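Local coordinates for PlzA (Borrelia burgdorferi, PDB 7MIE), which binds the bacterial second messenger c-di-GMP and probably relays its signal as a receptor of the PilZ family, at residues A[78-83]-A[138-143]; A[39-44]-A[71-76]; A[60-65]-A[86-91]; A[28-33]-A[150-155]. All blocks are in the same frame, centred on the assembly; numbering follows the deposited sequence.

In the fold
Contacts 1 and 2 pair strands of one antiparallel sheet, contact 3 packs helix 88-94 on it, and contact 4 pairs two helices beside it. Contacts 1 and 2, about 9 Å apart between centres, are stitched together by backbone bonds between Lys80 and the Tyr72-Ser73 pair. Contact 3 sits about 13 Å from contact 1, centre to centre, and meets it where Val88 and Met60 pack on Phe83. Contact 4 is reached from contact 2 through Met76, whose CE lies 3.2 Å from Ala152 O. Contacts 3 and 4 are about 29 Å apart between centres. In contact 2 the side chain of Lys43 is about 9 Å from bound c-di-GMP; the other contacts lie away from its site.

Contact 1: A[78-83]-A[138-143]; sequences SLKLIF and LLTLEF. With EDO (1,2-ethanediol), chain F.
Residues 78-83 and 138-143 form an antiparallel strand pair in the curled sheet of the PilZN3 domain, flanked by strand 65-74 next to 78-83 and by strand 119-131 next to 138-143. Four backbone bonds hold it: Leu79 and Leu141 form one hydrogen-bonded pair, Leu81 and Leu139 the next. The shortest runs from Leu139 N to Leu81 O, 2.8 Å, and the straightest from Leu141 N to Leu79 O, with 175° at the hydrogen.

The two strand faces differ in character. Leu79, Leu81, Leu139 and Leu141 make an oily face, where Leu141 packs on Met60 and Leu81 on Ile58 of strand 57-62, and Leu139 on helix 88-94. Here Leu141 CD1 meets Leu81 CD1 at 3.6 Å, the two side chains crossing at about a right angle. At one end the ring of Phe143 turns an edge to Ser78 N, and its CZ lies 4.0 Å from Leu79 CD2.

On the other face, Lys80 and Thr140 run side by side. The lysine chain, extended beyond CG, slides its methylenes past the threonine hydroxyl, with CG 3.7 Å from Thr140 OG1, and carries NZ to its partner Glu41. Leu138 lays CD1 against Ile82 CG1, 3.7 Å away. An ethanediol, probably from the crystallisation liquor, sits over this face: its O1 donates to Leu138 O at 2.9 Å and lies 2.7 Å from Thr140 OG1; it is also hydrogen-bonded to Ser125 OG.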
loop_
_atom_site.group_PDB
_atom_site.type_symbol
_atom_site.label_atom_id
_atom_site.label_comp_id
_atom_site.label_asym_id
_atom_site.label_seq_id
_atom_site.Cartn_x
_atom_site.Cartn_y
_atom_site.Cartn_z
ATOM N N SER A 78 0.912 -9.953 10.668
ATOM C CA SER A 78 -0.171 -10.156 9.720
ATOM C C SER A 78 0.205 -9.392 8.468
ATOM O O SER A 78 1.169 -8.620 8.488
ATOM C CB SER A 78 -1.524 -9.657 10.259
ATOM O OG SER A 78 -1.492 -8.242 10.525
ATOM N N LEU A 79 -0.553 -9.646 7.392
ATOM C CA LEU A 79 -0.402 -8.840 6.201
ATOM C C LEU A 79 -1.751 -8.758 5.497
ATOM O O LEU A 79 -2.683 -9.473 5.857
ATOM C CB LEU A 79 0.747 -9.406 5.358
ATOM C CG LEU A 79 0.477 -10.619 4.456
ATOM C CD1 LEU A 79 1.802 -11.082 3.790
ATOM C CD2 LEU A 79 -0.161 -11.778 5.217
ATOM N N LYS A 80 -1.849 -7.845 4.530
ATOM C CA LYS A 80 -3.087 -7.669 3.788
ATOM C C LYS A 80 -2.819 -8.008 2.324
ATOM O O LYS A 80 -1.860 -7.522 1.730
ATOM C CB LYS A 80 -3.631 -6.241 3.884
ATOM C CG LYS A 80 -4.152 -5.882 5.265
ATOM C CD LYS A 80 -4.812 -4.500 5.329
ATOM C CE LYS A 80 -4.895 -4.031 6.760
ATOM N NZ LYS A 80 -5.414 -2.639 6.790
ATOM N N LEU A 81 -3.713 -8.831 1.767
ATOM C CA LEU A 81 -3.532 -9.334 0.406
ATOM C C LEU A 81 -4.747 -8.988 -0.441
ATOM O O LEU A 81 -5.885 -9.034 0.055
ATOM C CB LEU A 81 -3.348 -10.862 0.397
ATOM C CG LEU A 81 -2.176 -11.461 1.187
ATOM C CD1 LEU A 81 -2.001 -12.953 0.803
ATOM C CD2 LEU A 81 -0.871 -10.704 0.856
ATOM N N ILE A 82 -4.480 -8.696 -1.731
ATOM C CA ILE A 82 -5.530 -8.426 -2.712
ATOM C C ILE A 82 -5.711 -9.652 -3.601
ATOM O O ILE A 82 -4.743 -10.179 -4.192
ATOM C CB ILE A 82 -5.147 -7.213 -3.589
ATOM C CG1 ILE A 82 -5.120 -5.917 -2.758
ATOM C CG2 ILE A 82 -6.086 -7.098 -4.809
ATOM C CD1 ILE A 82 -4.277 -4.814 -3.456
ATOM N N PHE A 83 -6.994 -10.054 -3.714
ATOM C CA PHE A 83 -7.388 -11.087 -4.674
ATOM C C PHE A 83 -8.610 -10.626 -5.456
ATOM O O PHE A 83 -9.410 -9.817 -4.981
ATOM C CB PHE A 83 -7.759 -12.380 -3.924
ATOM C CG PHE A 83 -6.614 -13.095 -3.246
ATOM C CD1 PHE A 83 -5.729 -13.882 -3.978
ATOM C CD2 PHE A 83 -6.407 -12.925 -1.878
ATOM C CE1 PHE A 83 -4.664 -14.511 -3.338
ATOM C CE2 PHE A 83 -5.341 -13.552 -1.251
ATOM C CZ PHE A 83 -4.491 -14.355 -1.980
ATOM N N LEU A 138 -9.892 -7.377 -0.238
ATOM C CA LEU A 138 -8.664 -7.111 0.527
ATOM C C LEU A 138 -8.782 -7.941 1.806
ATOM O O LEU A 138 -9.741 -7.751 2.572
ATOM C CB LEU A 138 -8.610 -5.612 0.841
ATOM C CG LEU A 138 -7.366 -5.143 1.624
ATOM C CD1 LEU A 138 -6.111 -5.293 0.778
ATOM C CD2 LEU A 138 -7.510 -3.693 2.032
ATOM N N LEU A 139 -7.854 -8.886 2.029
ATOM C CA LEU A 139 -7.928 -9.866 3.114
ATOM C C LEU A 139 -6.826 -9.627 4.139
ATOM O O LEU A 139 -5.647 -9.738 3.774
ATOM C CB LEU A 139 -7.678 -11.269 2.552
ATOM C CG LEU A 139 -8.872 -12.000 1.930
ATOM C CD1 LEU A 139 -9.330 -11.302 0.669
ATOM C CD2 LEU A 139 -8.518 -13.450 1.637
ATOM N N THR A 140 -7.220 -9.466 5.414
ATOM C CA THR A 140 -6.230 -9.363 6.478
ATOM C C THR A 140 -5.990 -10.772 7.005
ATOM O O THR A 140 -6.954 -11.425 7.466
ATOM C CB THR A 140 -6.755 -8.437 7.583
ATOM O OG1 THR A 140 -7.089 -7.134 7.085
ATOM C CG2 THR A 140 -5.783 -8.331 8.755
ATOM N N LEU A 141 -4.747 -11.231 6.931
ATOM C CA LEU A 141 -4.371 -12.590 7.281
ATOM C C LEU A 141 -3.322 -12.550 8.389
ATOM O O LEU A 141 -2.284 -11.907 8.224
ATOM C CB LEU A 141 -3.807 -13.287 6.039
ATOM C CG LEU A 141 -4.817 -13.475 4.903
ATOM C CD1 LEU A 141 -4.072 -13.722 3.599
ATOM C CD2 LEU A 141 -5.710 -14.676 5.234
ATOM N N GLU A 142 -3.570 -13.318 9.458
ATOM C CA GLU A 142 -2.633 -13.398 10.567
ATOM C C GLU A 142 -1.770 -14.655 10.441
ATOM O O GLU A 142 -2.274 -15.747 10.184
ATOM C CB GLU A 142 -3.438 -13.450 11.868
ATOM C CG GLU A 142 -2.534 -13.611 13.092
ATOM C CD GLU A 142 -3.266 -13.406 14.403
ATOM O OE1 GLU A 142 -3.350 -14.375 15.176
ATOM O OE2 GLU A 142 -3.751 -12.279 14.631
ATOM N N PHE A 143 -0.455 -14.505 10.661
ATOM C CA PHE A 143 0.496 -15.602 10.722
ATOM C C PHE A 143 0.226 -16.453 11.965
ATOM O O PHE A 143 0.195 -15.945 13.073
ATOM C CB PHE A 143 1.920 -15.032 10.718
ATOM C CG PHE A 143 2.325 -14.496 9.360
ATOM C CD1 PHE A 143 2.640 -15.362 8.314
ATOM C CD2 PHE A 143 2.344 -13.133 9.121
ATOM C CE1 PHE A 143 2.995 -14.872 7.063
ATOM C CE2 PHE A 143 2.698 -12.627 7.875
ATOM C CZ PHE A 143 3.024 -13.509 6.849
HETATM C C1 EDO F . -9.414 -5.322 4.802
HETATM O O1 EDO F . -8.990 -6.647 5.161
HETATM C C2 EDO F . -10.410 -4.653 5.644
HETATM O O2 EDO F . -10.975 -5.545 6.585
#

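Contact 2: A[39-44]-A[71-76]; sequences GKEIKM and IYSISM
Ser73 reaches Glu41 from above its carboxylate plane, its OG donating to Glu41 OE1 over a short 2.6 Å with the hydroxyl oxygen 41° out of that plane. The serine belongs to a classic beta bulge, in which Tyr72 and Ser73 together face Lys80 of the neighbouring strand. On its other side, the bulged strand 65-74 takes up strand 42-43 as a short antiparallel addition to the sheet.

Glu41 is held at both oxygens. OE1 also receives a salt bridge from Lys80, and OE2 takes a proton from a water 2.6 Å away. The same water lies 2.7 Å from Tyr72 OH, in the plane of the ring at its edge, and so ties the phenol to the carboxylate. With chi1 at 68°, Glu41 CG stands between its backbone N and carbonyl carbon, which brings the carboxylate to Ser73. Two such bound oxygens and a nearby ammonium would probably favour the charged form.

Lys43 runs alongside the Tyr72 ring before its tip leads away to a cation-pi contact with Tyr208. On the face of Ile42 and Ile74, Met44, bent at chi2 and chi3, lies obliquely on two isoleucines: CG touches Ile71 CG2 at 3.5 Å and SD lies 3.8 Å from Ile74 CG2. Main-chain bonds pair Ile42 with Ile74, and Met44 N donates to Tyr72 O. Beyond them, Ser75 OG donates to Lys40 O at 2.7 Å.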
loop_
_atom_site.group_PDB
_atom_site.type_symbol
_atom_site.label_atom_id
_atom_site.label_comp_id
_atom_site.label_asym_id
_atom_site.label_seq_id
_atom_site.Cartn_x
_atom_site.Cartn_y
_atom_site.Cartn_z
ATOM N N GLY A 39 -2.065 -3.240 15.030
ATOM C CA GLY A 39 -3.030 -2.510 14.230
ATOM C C GLY A 39 -2.404 -1.575 13.189
ATOM O O GLY A 39 -3.122 -0.909 12.438
ATOM N N LYS A 40 -1.068 -1.505 13.154
ATOM C CA LYS A 40 -0.384 -0.599 12.240
ATOM C C LYS A 40 0.189 -1.359 11.055
ATOM O O LYS A 40 0.346 -2.563 11.133
ATOM C CB LYS A 40 0.748 0.125 12.976
ATOM C CG LYS A 40 0.271 0.917 14.203
ATOM C CD LYS A 40 -0.840 1.918 13.925
ATOM C CE LYS A 40 -1.121 2.736 15.193
ATOM N NZ LYS A 40 -2.203 3.711 14.896
ATOM N N GLU A 41 0.442 -0.669 9.939
ATOM C CA GLU A 41 0.892 -1.382 8.749
ATOM C C GLU A 41 1.848 -0.521 7.932
ATOM O O GLU A 41 1.858 0.712 8.059
ATOM C CB GLU A 41 -0.325 -1.760 7.876
ATOM C CG GLU A 41 -1.008 -0.517 7.250
ATOM C CD GLU A 41 -2.320 -0.633 6.469
ATOM O OE1 GLU A 41 -2.704 -1.762 6.130
ATOM O OE2 GLU A 41 -2.919 0.441 6.144
ATOM N N ILE A 42 2.570 -1.177 6.995
ATOM C CA ILE A 42 3.365 -0.472 6.008
ATOM C C ILE A 42 2.837 -0.875 4.631
ATOM O O ILE A 42 2.804 -2.063 4.304
ATOM C CB ILE A 42 4.845 -0.917 6.156
ATOM C CG1 ILE A 42 5.444 -0.593 7.546
ATOM C CG2 ILE A 42 5.677 -0.324 5.014
ATOM C CD1 ILE A 42 5.487 0.928 7.840
ATOM N N LYS A 43 2.362 0.125 3.872
ATOM C CA LYS A 43 1.902 -0.103 2.494
ATOM C C LYS A 43 3.082 -0.423 1.584
ATOM O O LYS A 43 4.161 0.142 1.725
ATOM C CB LYS A 43 1.032 1.039 1.951
ATOM C CG LYS A 43 -0.288 1.167 2.698
ATOM C CD LYS A 43 -1.256 2.224 2.216
ATOM C CE LYS A 43 -0.745 3.637 2.358
ATOM N NZ LYS A 43 -0.606 4.082 3.788
ATOM N N MET A 44 2.862 -1.325 0.596
ATOM C CA MET A 44 3.971 -1.776 -0.236
ATOM C C MET A 44 4.259 -0.804 -1.383
ATOM O O MET A 44 3.360 -0.172 -1.944
ATOM C CB MET A 44 3.703 -3.182 -0.797
ATOM C CG MET A 44 3.306 -4.147 0.279
ATOM S SD MET A 44 4.556 -4.344 1.626
ATOM C CE MET A 44 5.720 -5.255 0.659
ATOM N N ILE A 71 0.511 -8.299 -2.405
ATOM C CA ILE A 71 0.516 -7.751 -1.061
ATOM C C ILE A 71 0.153 -6.275 -1.149
ATOM O O ILE A 71 0.766 -5.504 -1.918
ATOM C CB ILE A 71 1.911 -7.925 -0.421
ATOM C CG1 ILE A 71 2.410 -9.368 -0.469
ATOM C CG2 ILE A 71 1.945 -7.345 0.990
ATOM C CD1 ILE A 71 3.853 -9.583 0.044
ATOM N N TYR A 72 -0.804 -5.889 -0.302
ATOM C CA TYR A 72 -1.177 -4.487 -0.157
ATOM C C TYR A 72 -0.352 -3.821 0.960
ATOM O O TYR A 72 0.193 -2.728 0.748
ATOM C CB TYR A 72 -2.664 -4.424 0.214
ATOM C CG TYR A 72 -3.140 -3.068 0.668
ATOM C CD1 TYR A 72 -3.515 -2.097 -0.254
ATOM C CD2 TYR A 72 -3.247 -2.780 2.023
ATOM C CE1 TYR A 72 -3.994 -0.861 0.166
ATOM C CE2 TYR A 72 -3.721 -1.555 2.458
ATOM C CZ TYR A 72 -4.091 -0.599 1.525
ATOM O OH TYR A 72 -4.553 0.610 1.956
ATOM N N SER A 73 -0.280 -4.471 2.124
ATOM C CA SER A 73 0.509 -3.926 3.237
ATOM C C SER A 73 0.986 -5.067 4.111
ATOM O O SER A 73 0.451 -6.178 4.017
ATOM C CB SER A 73 -0.311 -2.916 4.076
ATOM O OG SER A 73 -1.340 -3.578 4.825
ATOM N N ILE A 74 1.969 -4.752 4.964
ATOM C CA ILE A 74 2.529 -5.743 5.868
ATOM C C ILE A 74 2.582 -5.176 7.276
ATOM O O ILE A 74 2.824 -3.976 7.449
ATOM C CB ILE A 74 3.898 -6.198 5.339
ATOM C CG1 ILE A 74 4.432 -7.395 6.137
ATOM C CG2 ILE A 74 4.900 -5.034 5.337
ATOM C CD1 ILE A 74 5.544 -8.144 5.382
ATOM N N SER A 75 2.426 -6.070 8.259
ATOM C CA SER A 75 2.395 -5.665 9.655
ATOM C C SER A 75 3.278 -6.639 10.436
ATOM O O SER A 75 3.963 -7.469 9.840
ATOM C CB SER A 75 0.995 -5.667 10.179
ATOM O OG SER A 75 0.159 -4.695 9.520
ATOM N N MET A 76 3.350 -6.492 11.777
ATOM C CA MET A 76 4.302 -7.329 12.502
ATOM C C MET A 76 3.920 -8.806 12.507
ATOM O O MET A 76 4.808 -9.677 12.519
ATOM C CB MET A 76 4.397 -6.879 13.965
ATOM C CG MET A 76 5.183 -5.584 14.093
ATOM S SD MET A 76 6.830 -5.556 13.335
ATOM C CE MET A 76 7.574 -7.062 13.963
HETATM O O HOH W 1 2.006 -4.460 13.280
HETATM O O HOH W 2 -4.977 0.910 4.559
#

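Contact 3: A[60-65]-A[86-91]; sequences MRIGSY and DTVLPA
Tyr65 leans from the strand toward the first turn of helix 88-94, where Ala91 lies under one face of its ring. From CB, CG is anti to the backbone N (chi1 175°), and the ring lies across the first turn of the helix. CD2 and CE2 form the flank above Ala91, whose CB makes a CH-pi contact 4.2 Å from the ring centroid, displaced toward the rim. CE2 also meets Val88 CG2 at 4.2 Å, this methyl lying near the ring plane at its edge. CZ passes the carbonyl of Thr87, and OH at the tip comes to 3.4 Å from Thr87 CB. The threonine's own hydroxyl turns instead to Gln84 O.

Next to the ring, Ile62 and Met60 continue the apolar surface. Ile62 CD1 touches both Ala91 CB (3.8 Å) and Val88 CG1 (3.9 Å); Met60, bent along its chain, brings CE to the same Val88 methyl. A type II' turn from Ile62 to Tyr65 sets isoleucine and tyrosine next to each other. The hairpin of strands 57-62 and 65-74 packs against the start of helix 88-94, while Phe83 of strand 78-84 packs against both Met60 and Val88.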
loop_
_atom_site.group_PDB
_atom_site.type_symbol
_atom_site.label_atom_id
_atom_site.label_comp_id
_atom_site.label_asym_id
_atom_site.label_seq_id
_atom_site.Cartn_x
_atom_site.Cartn_y
_atom_site.Cartn_z
ATOM N N MET A 60 -1.414 -18.273 -2.335
ATOM C CA MET A 60 -2.171 -18.802 -1.219
ATOM C C MET A 60 -2.644 -20.219 -1.560
ATOM O O MET A 60 -3.124 -20.416 -2.670
ATOM C CB MET A 60 -3.408 -17.929 -1.013
ATOM C CG MET A 60 -4.572 -18.661 -0.357
ATOM S SD MET A 60 -4.405 -18.573 1.421
ATOM C CE MET A 60 -4.685 -16.796 1.538
ATOM N N ARG A 61 -2.486 -21.159 -0.617
ATOM C CA ARG A 61 -2.983 -22.516 -0.776
ATOM C C ARG A 61 -4.038 -22.805 0.277
ATOM O O ARG A 61 -3.856 -22.516 1.471
ATOM C CB ARG A 61 -1.874 -23.511 -0.442
ATOM C CG ARG A 61 -1.019 -23.894 -1.620
ATOM C CD ARG A 61 -1.741 -24.940 -2.470
ATOM N NE ARG A 61 -0.666 -24.628 -3.347
ATOM C CZ ARG A 61 0.432 -25.351 -3.499
ATOM N NH1 ARG A 61 0.546 -26.522 -2.888
ATOM N NH2 ARG A 61 1.372 -24.918 -4.316
ATOM N N ILE A 62 -5.147 -23.403 -0.186
ATOM C CA ILE A 62 -6.250 -23.782 0.691
ATOM C C ILE A 62 -6.596 -25.213 0.321
ATOM O O ILE A 62 -7.327 -25.445 -0.643
ATOM C CB ILE A 62 -7.447 -22.831 0.528
ATOM C CG1 ILE A 62 -7.043 -21.357 0.746
ATOM C CG2 ILE A 62 -8.570 -23.232 1.507
ATOM C CD1 ILE A 62 -7.908 -20.379 -0.003
ATOM N N GLY A 63 -5.993 -26.165 1.041
ATOM C CA GLY A 63 -5.975 -27.540 0.568
ATOM C C GLY A 63 -5.177 -27.632 -0.733
ATOM O O GLY A 63 -4.015 -27.216 -0.789
ATOM N N SER A 64 -5.817 -28.158 -1.785
ATOM C CA SER A 64 -5.107 -28.239 -3.054
ATOM C C SER A 64 -5.493 -27.047 -3.941
ATOM O O SER A 64 -4.875 -26.840 -4.983
ATOM C CB SER A 64 -5.355 -29.566 -3.743
ATOM O OG SER A 64 -6.705 -29.612 -4.133
ATOM N N TYR A 65 -6.428 -26.210 -3.468
ATOM C CA TYR A 65 -6.768 -24.997 -4.188
ATOM C C TYR A 65 -5.616 -24.000 -4.088
ATOM O O TYR A 65 -5.015 -23.857 -3.027
ATOM C CB TYR A 65 -8.018 -24.376 -3.570
ATOM C CG TYR A 65 -8.408 -23.042 -4.147
ATOM C CD1 TYR A 65 -9.108 -22.965 -5.332
ATOM C CD2 TYR A 65 -7.978 -21.848 -3.566
ATOM C CE1 TYR A 65 -9.466 -21.741 -5.890
ATOM C CE2 TYR A 65 -8.349 -20.623 -4.094
ATOM C CZ TYR A 65 -9.079 -20.565 -5.264
ATOM O OH TYR A 65 -9.434 -19.364 -5.822
ATOM N N ASP A 86 -14.601 -13.584 -5.349
ATOM C CA ASP A 86 -15.157 -14.905 -5.648
ATOM C C ASP A 86 -14.054 -15.917 -5.956
ATOM O O ASP A 86 -14.257 -16.820 -6.768
ATOM C CB ASP A 86 -16.162 -14.858 -6.816
ATOM C CG ASP A 86 -17.221 -15.953 -6.698
ATOM O OD1 ASP A 86 -17.209 -16.679 -5.671
ATOM O OD2 ASP A 86 -18.071 -16.071 -7.626
ATOM N N THR A 87 -12.868 -15.759 -5.344
ATOM C CA THR A 87 -11.768 -16.718 -5.464
ATOM C C THR A 87 -11.412 -17.233 -4.059
ATOM O O THR A 87 -12.054 -18.177 -3.552
ATOM C CB THR A 87 -10.594 -16.167 -6.305
ATOM O OG1 THR A 87 -9.987 -15.056 -5.633
ATOM C CG2 THR A 87 -11.018 -15.680 -7.678
ATOM N N VAL A 88 -10.490 -16.533 -3.379
ATOM C CA VAL A 88 -9.907 -16.991 -2.129
ATOM C C VAL A 88 -10.929 -16.875 -1.001
ATOM O O VAL A 88 -10.971 -17.717 -0.114
ATOM C CB VAL A 88 -8.586 -16.238 -1.857
ATOM C CG1 VAL A 88 -8.054 -16.473 -0.447
ATOM C CG2 VAL A 88 -7.537 -16.718 -2.881
ATOM N N LEU A 89 -11.763 -15.832 -1.033
ATOM C CA LEU A 89 -12.549 -15.519 0.156
ATOM C C LEU A 89 -13.552 -16.652 0.410
ATOM O O LEU A 89 -13.570 -17.204 1.505
ATOM C CB LEU A 89 -13.213 -14.132 0.043
ATOM C CG LEU A 89 -13.931 -13.646 1.318
ATOM C CD1 LEU A 89 -13.037 -13.698 2.546
ATOM C CD2 LEU A 89 -14.539 -12.258 1.140
ATOM N N PRO A 90 -14.354 -17.094 -0.587
ATOM C CA PRO A 90 -15.222 -18.247 -0.381
ATOM C C PRO A 90 -14.467 -19.566 -0.142
ATOM O O PRO A 90 -14.944 -20.428 0.613
ATOM C CB PRO A 90 -16.153 -18.265 -1.617
ATOM C CG PRO A 90 -15.485 -17.394 -2.655
ATOM C CD PRO A 90 -14.520 -16.483 -1.919
ATOM N N ALA A 91 -13.314 -19.748 -0.803
ATOM C CA ALA A 91 -12.523 -20.955 -0.562
ATOM C C ALA A 91 -12.088 -21.021 0.899
ATOM O O ALA A 91 -12.066 -22.094 1.505
ATOM C CB ALA A 91 -11.327 -21.049 -1.486
#

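Contact 4: A[28-33]-A[150-155]; sequences RKIRDY and EIAIKV
Tyr33 OH is hydrogen-bonded to Asp160 OD2, further along helix 149-164, while its ring touches Ile153 of the same helix. The bond holds the phenol end; at the ring edge, Ile153 CD1 lies in plane, 3.9 Å from Tyr33 CE2. Lys29, one turn earlier in the helix, curls its chain back so that NZ sits 3.5 Å above the plane of the Tyr33 ring, over its centre. The ring is therefore approached by an ammonium over a face and by a methyl at an edge.

The same Ile153 methyl touches the lysine's aliphatic part, with Lys29 CG at 3.7 Å, so one methyl meets two residues a helical turn apart, both from the same side. Ile153 has CG1 anti to the backbone N (chi1 -167°), a torsion that throws CD1 forward from the helix into that place.

Ile30 answers from the other helix. CG1, CG2 and CD1 all rest against Ala152 CB, CD1 nearest at 3.9 Å. The backbones come near enough here for the CA atoms of Ile30 and Ile153 to lie 6.0 Å apart.

The segment axes pass 9.5 Å apart, their directions 46° from each other. This is helix-to-helix packing through apolar side chains, joining the first modelled helix, 26-36, to helix 149-164, which follows the last strand of the PilZN3 sheet.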
loop_
_atom_site.group_PDB
_atom_site.type_symbol
_atom_site.label_atom_id
_atom_site.label_comp_id
_atom_site.label_asym_id
_atom_site.label_seq_id
_atom_site.Cartn_x
_atom_site.Cartn_y
_atom_site.Cartn_z
ATOM N N ARG A 28 12.721 -11.440 20.901
ATOM C CA ARG A 28 12.191 -10.573 21.935
ATOM C C ARG A 28 11.876 -9.208 21.347
ATOM O O ARG A 28 10.823 -8.661 21.638
ATOM C CB ARG A 28 13.151 -10.391 23.110
ATOM C CG ARG A 28 12.676 -9.326 24.084
ATOM C CD ARG A 28 13.679 -9.345 25.220
ATOM N NE ARG A 28 13.168 -8.582 26.336
ATOM C CZ ARG A 28 13.662 -8.667 27.568
ATOM N NH1 ARG A 28 14.655 -9.506 27.826
ATOM N NH2 ARG A 28 13.151 -7.928 28.535
ATOM N N LYS A 29 12.806 -8.671 20.545
ATOM C CA LYS A 29 12.578 -7.402 19.878
ATOM C C LYS A 29 11.355 -7.487 18.981
ATOM O O LYS A 29 10.572 -6.542 18.942
ATOM C CB LYS A 29 13.804 -6.984 19.061
ATOM C CG LYS A 29 13.745 -5.552 18.533
ATOM C CD LYS A 29 13.962 -4.501 19.605
ATOM C CE LYS A 29 13.230 -3.205 19.330
ATOM N NZ LYS A 29 11.763 -3.363 19.537
ATOM N N ILE A 30 11.173 -8.620 18.282
ATOM C CA ILE A 30 10.014 -8.758 17.400
ATOM C C ILE A 30 8.708 -8.806 18.196
ATOM O O ILE A 30 7.731 -8.199 17.775
ATOM C CB ILE A 30 10.161 -9.990 16.468
ATOM C CG1 ILE A 30 11.248 -9.694 15.433
ATOM C CG2 ILE A 30 8.841 -10.449 15.861
ATOM C CD1 ILE A 30 11.896 -10.938 14.824
ATOM N N ARG A 31 8.717 -9.446 19.377
ATOM C CA ARG A 31 7.557 -9.465 20.271
ATOM C C ARG A 31 7.233 -8.051 20.768
ATOM O O ARG A 31 6.062 -7.669 20.802
ATOM C CB ARG A 31 7.791 -10.409 21.464
ATOM C CG ARG A 31 7.766 -11.887 21.085
ATOM C CD ARG A 31 7.993 -12.907 22.208
ATOM N NE ARG A 31 9.192 -12.774 23.041
ATOM C CZ ARG A 31 9.225 -12.078 24.178
ATOM N NH1 ARG A 31 8.130 -11.473 24.588
ATOM N NH2 ARG A 31 10.328 -11.991 24.901
ATOM N N ASP A 32 8.269 -7.273 21.132
ATOM C CA ASP A 32 8.054 -5.884 21.559
ATOM C C ASP A 32 7.428 -5.052 20.436
ATOM O O ASP A 32 6.482 -4.299 20.637
ATOM C CB ASP A 32 9.357 -5.173 21.937
ATOM C CG ASP A 32 10.120 -5.790 23.115
ATOM O OD1 ASP A 32 9.516 -6.572 23.880
ATOM O OD2 ASP A 32 11.341 -5.514 23.217
ATOM N N TYR A 33 7.934 -5.202 19.194
ATOM C CA TYR A 33 7.373 -4.463 18.079
ATOM C C TYR A 33 5.929 -4.877 17.779
ATOM O O TYR A 33 5.113 -4.023 17.465
ATOM C CB TYR A 33 8.170 -4.800 16.814
ATOM C CG TYR A 33 9.394 -3.958 16.570
ATOM C CD1 TYR A 33 9.311 -2.576 16.602
ATOM C CD2 TYR A 33 10.589 -4.551 16.190
ATOM C CE1 TYR A 33 10.432 -1.803 16.322
ATOM C CE2 TYR A 33 11.703 -3.784 15.862
ATOM C CZ TYR A 33 11.613 -2.402 15.914
ATOM O OH TYR A 33 12.706 -1.610 15.659
ATOM N N GLU A 150 13.988 -12.111 9.712
ATOM C CA GLU A 150 14.704 -11.089 8.955
ATOM C C GLU A 150 13.722 -10.055 8.390
ATOM O O GLU A 150 14.010 -8.851 8.413
ATOM C CB GLU A 150 15.584 -11.718 7.852
ATOM C CG GLU A 150 14.793 -12.296 6.682
ATOM C CD GLU A 150 15.537 -12.704 5.406
ATOM O OE1 GLU A 150 15.636 -11.857 4.440
ATOM O OE2 GLU A 150 15.974 -13.887 5.345
ATOM N N ILE A 151 12.504 -10.515 8.041
ATOM C CA ILE A 151 11.488 -9.608 7.516
ATOM C C ILE A 151 10.817 -8.852 8.668
ATOM O O ILE A 151 10.703 -7.631 8.606
ATOM C CB ILE A 151 10.473 -10.372 6.648
ATOM C CG1 ILE A 151 11.189 -10.825 5.365
ATOM C CG2 ILE A 151 9.293 -9.476 6.316
ATOM C CD1 ILE A 151 10.400 -11.738 4.509
ATOM N N ALA A 152 10.427 -9.572 9.722
ATOM C CA ALA A 152 9.751 -8.974 10.874
ATOM C C ALA A 152 10.536 -7.805 11.501
ATOM O O ALA A 152 9.977 -6.749 11.799
ATOM C CB ALA A 152 9.440 -10.055 11.902
ATOM N N ILE A 153 11.848 -7.968 11.706
ATOM C CA ILE A 153 12.645 -6.913 12.329
ATOM C C ILE A 153 12.712 -5.671 11.433
ATOM O O ILE A 153 12.624 -4.544 11.916
ATOM C CB ILE A 153 14.056 -7.446 12.704
ATOM C CG1 ILE A 153 14.773 -6.463 13.623
ATOM C CG2 ILE A 153 14.907 -7.780 11.487
ATOM C CD1 ILE A 153 14.240 -6.641 15.039
ATOM N N LYS A 154 12.716 -5.871 10.097
ATOM C CA LYS A 154 12.744 -4.729 9.200
ATOM C C LYS A 154 11.388 -4.027 9.144
ATOM O O LYS A 154 11.340 -2.807 9.053
ATOM C CB LYS A 154 13.073 -5.225 7.794
ATOM C CG LYS A 154 14.560 -5.537 7.595
ATOM C CD LYS A 154 14.771 -5.975 6.153
ATOM C CE LYS A 154 16.245 -6.275 5.906
ATOM N NZ LYS A 154 16.380 -6.934 4.588
ATOM N N VAL A 155 10.307 -4.794 9.286
ATOM C CA VAL A 155 8.983 -4.164 9.291
ATOM C C VAL A 155 8.875 -3.312 10.558
ATOM O O VAL A 155 8.364 -2.185 10.527
ATOM C CB VAL A 155 7.866 -5.237 9.202
ATOM C CG1 VAL A 155 6.483 -4.605 9.398
ATOM C CG2 VAL A 155 7.935 -5.978 7.846
#